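Local coordinates for ErfK/YbiS/YcfS/YnhG family protein (Xylanimonas cellulosilytica, PDB 4LPQ), which probably acts as a peptidoglycan L,D-transpeptidase in cell wall biosynthesis, with a putative peptidoglycan-binding domain joined to its catalytic domain, at residues I108-E120 / I172-V184. Sequence-based numbering, arbitrary orientation.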
loop_
_atom_site.group_PDB
_atom_site.type_symbol
_atom_site.label_atom_id
_atom_site.label_comp_id
_atom_site.label_asym_id
_atom_site.label_seq_id
_atom_site.Cartn_x
_atom_site.Cartn_y
_atom_site.Cartn_z
ATOM N N ILE A 108 4.676 3.011 -5.333
ATOM C CA ILE A 108 3.300 2.605 -5.135
ATOM C C ILE A 108 3.318 1.494 -4.081
ATOM O O ILE A 108 4.034 0.499 -4.294
ATOM C CB ILE A 108 2.629 2.082 -6.428
ATOM C CG1 ILE A 108 2.755 3.041 -7.595
ATOM C CG2 ILE A 108 1.152 1.763 -6.109
ATOM C CD1 ILE A 108 3.955 2.850 -8.452
ATOM N N ILE A 109 2.491 1.637 -3.033
ATOM C CA ILE A 109 2.514 0.737 -1.897
ATOM C C ILE A 109 1.101 0.186 -1.691
ATOM O O ILE A 109 0.136 0.995 -1.653
ATOM C CB ILE A 109 3.070 1.491 -0.663
ATOM C CG1 ILE A 109 4.552 1.737 -0.827
ATOM C CG2 ILE A 109 2.820 0.731 0.617
ATOM C CD1 ILE A 109 5.107 2.835 0.046
ATOM N N ASN A 110 0.989 -1.153 -1.521
ATOM C CA ASN A 110 -0.321 -1.695 -1.198
ATOM C C ASN A 110 -0.783 -1.181 0.166
ATOM O O ASN A 110 -0.057 -1.155 1.140
ATOM C CB ASN A 110 -0.198 -3.211 -1.159
ATOM C CG ASN A 110 -1.527 -3.906 -0.945
ATOM O OD1 ASN A 110 -2.457 -3.659 -1.700
ATOM N ND2 ASN A 110 -1.600 -4.736 0.092
ATOM N N ALA A 111 -2.080 -0.765 0.225
ATOM C CA ALA A 111 -2.673 -0.177 1.421
ATOM C C ALA A 111 -4.039 -0.788 1.714
ATOM O O ALA A 111 -4.685 -1.367 0.831
ATOM C CB ALA A 111 -2.753 1.370 1.289
ATOM N N SER A 112 -4.531 -0.615 2.963
ATOM C CA SER A 112 -5.861 -0.952 3.295
ATOM C C SER A 112 -6.349 0.007 4.311
ATOM O O SER A 112 -5.740 0.238 5.346
ATOM C CB SER A 112 -5.922 -2.406 3.816
ATOM O OG SER A 112 -7.247 -2.813 4.114
ATOM N N SER A 113 -7.524 0.618 4.026
ATOM C CA SER A 113 -8.141 1.647 4.836
ATOM C C SER A 113 -9.456 1.223 5.469
ATOM O O SER A 113 -9.714 0.037 5.546
ATOM C CB SER A 113 -8.232 2.949 4.050
ATOM O OG SER A 113 -9.170 2.803 2.982
ATOM N N GLY A 114 -10.258 2.162 5.957
ATOM C CA GLY A 114 -11.411 1.798 6.748
ATOM C C GLY A 114 -12.493 1.039 6.012
ATOM O O GLY A 114 -12.795 1.373 4.883
ATOM N N ASN A 115 -13.047 0.062 6.675
ATOM C CA ASN A 115 -14.086 -0.756 6.070
ATOM C C ASN A 115 -15.505 -0.177 5.996
ATOM O O ASN A 115 -16.332 -0.808 5.397
ATOM C CB ASN A 115 -14.085 -2.149 6.663
ATOM C CG ASN A 115 -14.622 -2.207 8.042
ATOM O OD1 ASN A 115 -15.208 -1.284 8.575
ATOM N ND2 ASN A 115 -14.531 -3.377 8.571
ATOM N N GLY A 116 -15.685 1.001 6.591
ATOM C CA GLY A 116 -16.951 1.700 6.500
ATOM C C GLY A 116 -18.025 1.172 7.394
ATOM O O GLY A 116 -19.144 1.696 7.309
ATOM N N GLU A 117 -17.707 0.176 8.215
ATOM C CA GLU A 117 -18.683 -0.482 9.087
ATOM C C GLU A 117 -18.622 0.143 10.488
ATOM O O GLU A 117 -17.662 0.798 10.864
ATOM C CB GLU A 117 -18.439 -2.023 9.145
ATOM C CG GLU A 117 -18.443 -2.727 7.822
ATOM C CD GLU A 117 -18.253 -4.243 7.841
ATOM O OE1 GLU A 117 -18.263 -4.900 8.925
ATOM O OE2 GLU A 117 -18.165 -4.807 6.713
ATOM N N THR A 118 -19.682 -0.102 11.274
ATOM C CA THR A 118 -19.652 0.400 12.659
ATOM C C THR A 118 -18.791 -0.477 13.506
ATOM O O THR A 118 -18.540 -1.689 13.192
ATOM C CB THR A 118 -21.012 0.563 13.293
ATOM O OG1 THR A 118 -21.643 -0.690 13.292
ATOM C CG2 THR A 118 -21.870 1.440 12.505
ATOM N N TYR A 119 -18.248 0.123 14.553
ATOM C CA TYR A 119 -17.504 -0.606 15.585
ATOM C C TYR A 119 -17.741 0.086 16.968
ATOM O O TYR A 119 -18.116 1.256 17.004
ATOM C CB TYR A 119 -16.031 -0.733 15.271
ATOM C CG TYR A 119 -15.260 0.588 15.281
ATOM C CD1 TYR A 119 -15.155 1.384 14.114
ATOM C CD2 TYR A 119 -14.588 1.019 16.454
ATOM C CE1 TYR A 119 -14.516 2.613 14.163
ATOM C CE2 TYR A 119 -13.904 2.192 16.481
ATOM C CZ TYR A 119 -13.848 2.984 15.334
ATOM O OH TYR A 119 -13.107 4.133 15.433
ATOM N N GLU A 120 -17.499 -0.626 18.054
ATOM C CA GLU A 120 -17.700 -0.094 19.391
ATOM C C GLU A 120 -16.384 0.046 20.120
ATOM O O GLU A 120 -15.550 -0.781 19.987
ATOM C CB GLU A 120 -18.651 -0.999 20.179
ATOM C CG GLU A 120 -20.077 -1.024 19.660
ATOM C CD GLU A 120 -20.976 -1.977 20.410
ATOM O OE1 GLU A 120 -20.460 -2.757 21.208
ATOM O OE2 GLU A 120 -22.197 -1.952 20.204
ATOM N N ILE A 172 -2.572 -6.582 5.190
ATOM C CA ILE A 172 -2.942 -5.477 4.304
ATOM C C ILE A 172 -3.686 -6.126 3.113
ATOM O O ILE A 172 -3.075 -6.361 2.067
ATOM C CB ILE A 172 -1.748 -4.653 3.877
ATOM C CG1 ILE A 172 -0.876 -4.256 5.048
ATOM C CG2 ILE A 172 -2.243 -3.419 3.173
ATOM C CD1 ILE A 172 0.304 -5.187 5.260
ATOM N N PRO A 173 -4.990 -6.394 3.297
ATOM C CA PRO A 173 -5.664 -7.164 2.300
ATOM C C PRO A 173 -6.122 -6.342 1.082
ATOM O O PRO A 173 -5.865 -5.137 0.998
ATOM C CB PRO A 173 -6.851 -7.670 3.000
ATOM C CG PRO A 173 -7.003 -6.950 4.181
ATOM C CD PRO A 173 -5.800 -6.243 4.513
ATOM N N THR A 174 -6.734 -7.016 0.131
ATOM C CA THR A 174 -7.188 -6.418 -1.067
ATOM C C THR A 174 -8.495 -5.627 -0.999
ATOM O O THR A 174 -8.948 -5.085 -2.005
ATOM C CB THR A 174 -7.325 -7.447 -2.166
ATOM O OG1 THR A 174 -8.287 -8.419 -1.760
ATOM C CG2 THR A 174 -6.036 -8.134 -2.556
ATOM N N TYR A 175 -9.070 -5.565 0.179
ATOM C CA TYR A 175 -10.234 -4.748 0.470
ATOM C C TYR A 175 -9.932 -3.909 1.691
ATOM O O TYR A 175 -9.003 -4.204 2.455
ATOM C CB TYR A 175 -11.452 -5.693 0.722
ATOM C CG TYR A 175 -11.283 -6.639 1.887
ATOM C CD1 TYR A 175 -11.635 -6.293 3.156
ATOM C CD2 TYR A 175 -10.695 -7.883 1.719
ATOM C CE1 TYR A 175 -11.455 -7.132 4.225
ATOM C CE2 TYR A 175 -10.478 -8.747 2.806
ATOM C CZ TYR A 175 -10.901 -8.369 4.072
ATOM O OH TYR A 175 -10.714 -9.214 5.129
ATOM N N PRO A 176 -10.705 -2.842 1.871
ATOM C CA PRO A 176 -10.534 -1.978 3.074
ATOM C C PRO A 176 -10.946 -2.725 4.321
ATOM O O PRO A 176 -12.102 -3.118 4.443
ATOM C CB PRO A 176 -11.350 -0.780 2.759
ATOM C CG PRO A 176 -12.007 -0.998 1.486
ATOM C CD PRO A 176 -11.718 -2.307 0.965
ATOM N N ALA A 177 -10.030 -2.904 5.267
ATOM C CA ALA A 177 -10.234 -3.803 6.375
ATOM C C ALA A 177 -10.095 -3.127 7.752
ATOM O O ALA A 177 -10.283 -3.828 8.771
ATOM C CB ALA A 177 -9.229 -4.943 6.307
ATOM N N SER A 178 -9.672 -1.862 7.790
ATOM C CA SER A 178 -9.363 -1.211 9.062
ATOM C C SER A 178 -10.532 -0.549 9.744
ATOM O O SER A 178 -11.618 -0.463 9.207
ATOM C CB SER A 178 -8.191 -0.245 8.874
ATOM O OG SER A 178 -8.652 0.958 8.367
ATOM N N HIS A 179 -10.245 0.046 10.911
ATOM C CA HIS A 179 -11.220 0.958 11.574
ATOM C C HIS A 179 -11.078 2.394 11.150
ATOM O O HIS A 179 -11.735 3.276 11.684
ATOM C CB HIS A 179 -11.110 0.900 13.081
ATOM C CG HIS A 179 -11.681 -0.310 13.659
ATOM N ND1 HIS A 179 -11.634 -0.543 15.004
ATOM C CD2 HIS A 179 -12.456 -1.279 13.147
ATOM C CE1 HIS A 179 -12.298 -1.650 15.300
ATOM N NE2 HIS A 179 -12.865 -2.083 14.198
ATOM N N GLY A 180 -10.217 2.639 10.144
ATOM C CA GLY A 180 -10.049 3.943 9.642
ATOM C C GLY A 180 -8.615 4.323 9.343
ATOM O O GLY A 180 -8.365 5.221 8.485
ATOM N N CYS A 181 -7.613 3.781 10.081
ATOM C CA CYS A 181 -6.250 4.109 9.720
ATOM C C CYS A 181 -5.884 3.441 8.379
ATOM O O CYS A 181 -6.600 2.565 7.871
ATOM C CB CYS A 181 -5.351 3.626 10.777
ATOM S SG CYS A 181 -5.474 4.632 12.305
ATOM N N VAL A 182 -4.759 3.895 7.823
ATOM C CA VAL A 182 -4.276 3.343 6.570
ATOM C C VAL A 182 -3.121 2.444 6.816
ATOM O O VAL A 182 -2.046 2.907 7.231
ATOM C CB VAL A 182 -3.912 4.481 5.599
ATOM C CG1 VAL A 182 -3.395 3.929 4.303
ATOM C CG2 VAL A 182 -5.145 5.407 5.382
ATOM N N ARG A 183 -3.259 1.159 6.568
ATOM C CA ARG A 183 -2.263 0.148 6.792
ATOM C C ARG A 183 -1.390 -0.059 5.527
ATOM O O ARG A 183 -1.938 -0.082 4.424
ATOM C CB ARG A 183 -2.951 -1.248 7.025
ATOM C CG ARG A 183 -3.840 -1.266 8.177
ATOM C CD ARG A 183 -4.454 -2.661 8.131
ATOM N NE ARG A 183 -5.275 -2.745 9.233
ATOM C CZ ARG A 183 -5.984 -3.779 9.517
ATOM N NH1 ARG A 183 -5.877 -4.901 8.780
ATOM N NH2 ARG A 183 -6.767 -3.645 10.533
ATOM N N VAL A 184 -0.134 -0.297 5.763
ATOM C CA VAL A 184 0.850 -0.740 4.758
ATOM C C VAL A 184 1.733 -1.804 5.403
ATOM O O VAL A 184 1.666 -2.002 6.613
ATOM C CB VAL A 184 1.695 0.418 4.186
ATOM C CG1 VAL A 184 0.779 1.476 3.539
ATOM C CG2 VAL A 184 2.580 1.013 5.259
#
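The rings of Y119 and H179 stack face to face, their centroids 3.9 Å apart and their planes at 10°. Y119 CG sits over the centre of the imidazole, while H179 ND1 lies nearer the rim of the phenol ring. Each CB also makes a CH-pi contact with the other ring. H179 ND1 is hydrogen-bonded to L149 O. Replacing Y119 by an alanine would probably uncover this imidazole face and leave H179 freer to turn. N110 ND2 donates to I172 O at 3.0 Å; the oxygen lies in the amide plane of N110, but ND2 comes from above the carbonyl plane. N110 OD1 bonds K54.

S112 is gripped from two sides. Its backbone N and O pair with R183 in a single antiparallel bridge. Its OG, anti to the backbone N (chi1 -178°), donates to Y175 O at 2.8 Å. S178 N then bonds S113 O, and N115 N bonds S178 O. S178 OG accepts from G180 N in an ST turn and donates to C181 O at 2.7 Å. These bonds probably steady S178-C181, the Ser-His-Gly-Cys motif of the L,D-transpeptidase (YkuD) catalytic domain, which holds both segments. C181 is the predicted nucleophile; its side chain lies about 4 Å from that of H167, the predicted proton donor/acceptor.

I109 CG2 meets V184 CG1 at 3.6 Å. Both residues pack on L97 of strand 96-101 and on helix 186-196, while N110 and I172 touch helix 43-56 of the putative peptidoglycan-binding domain.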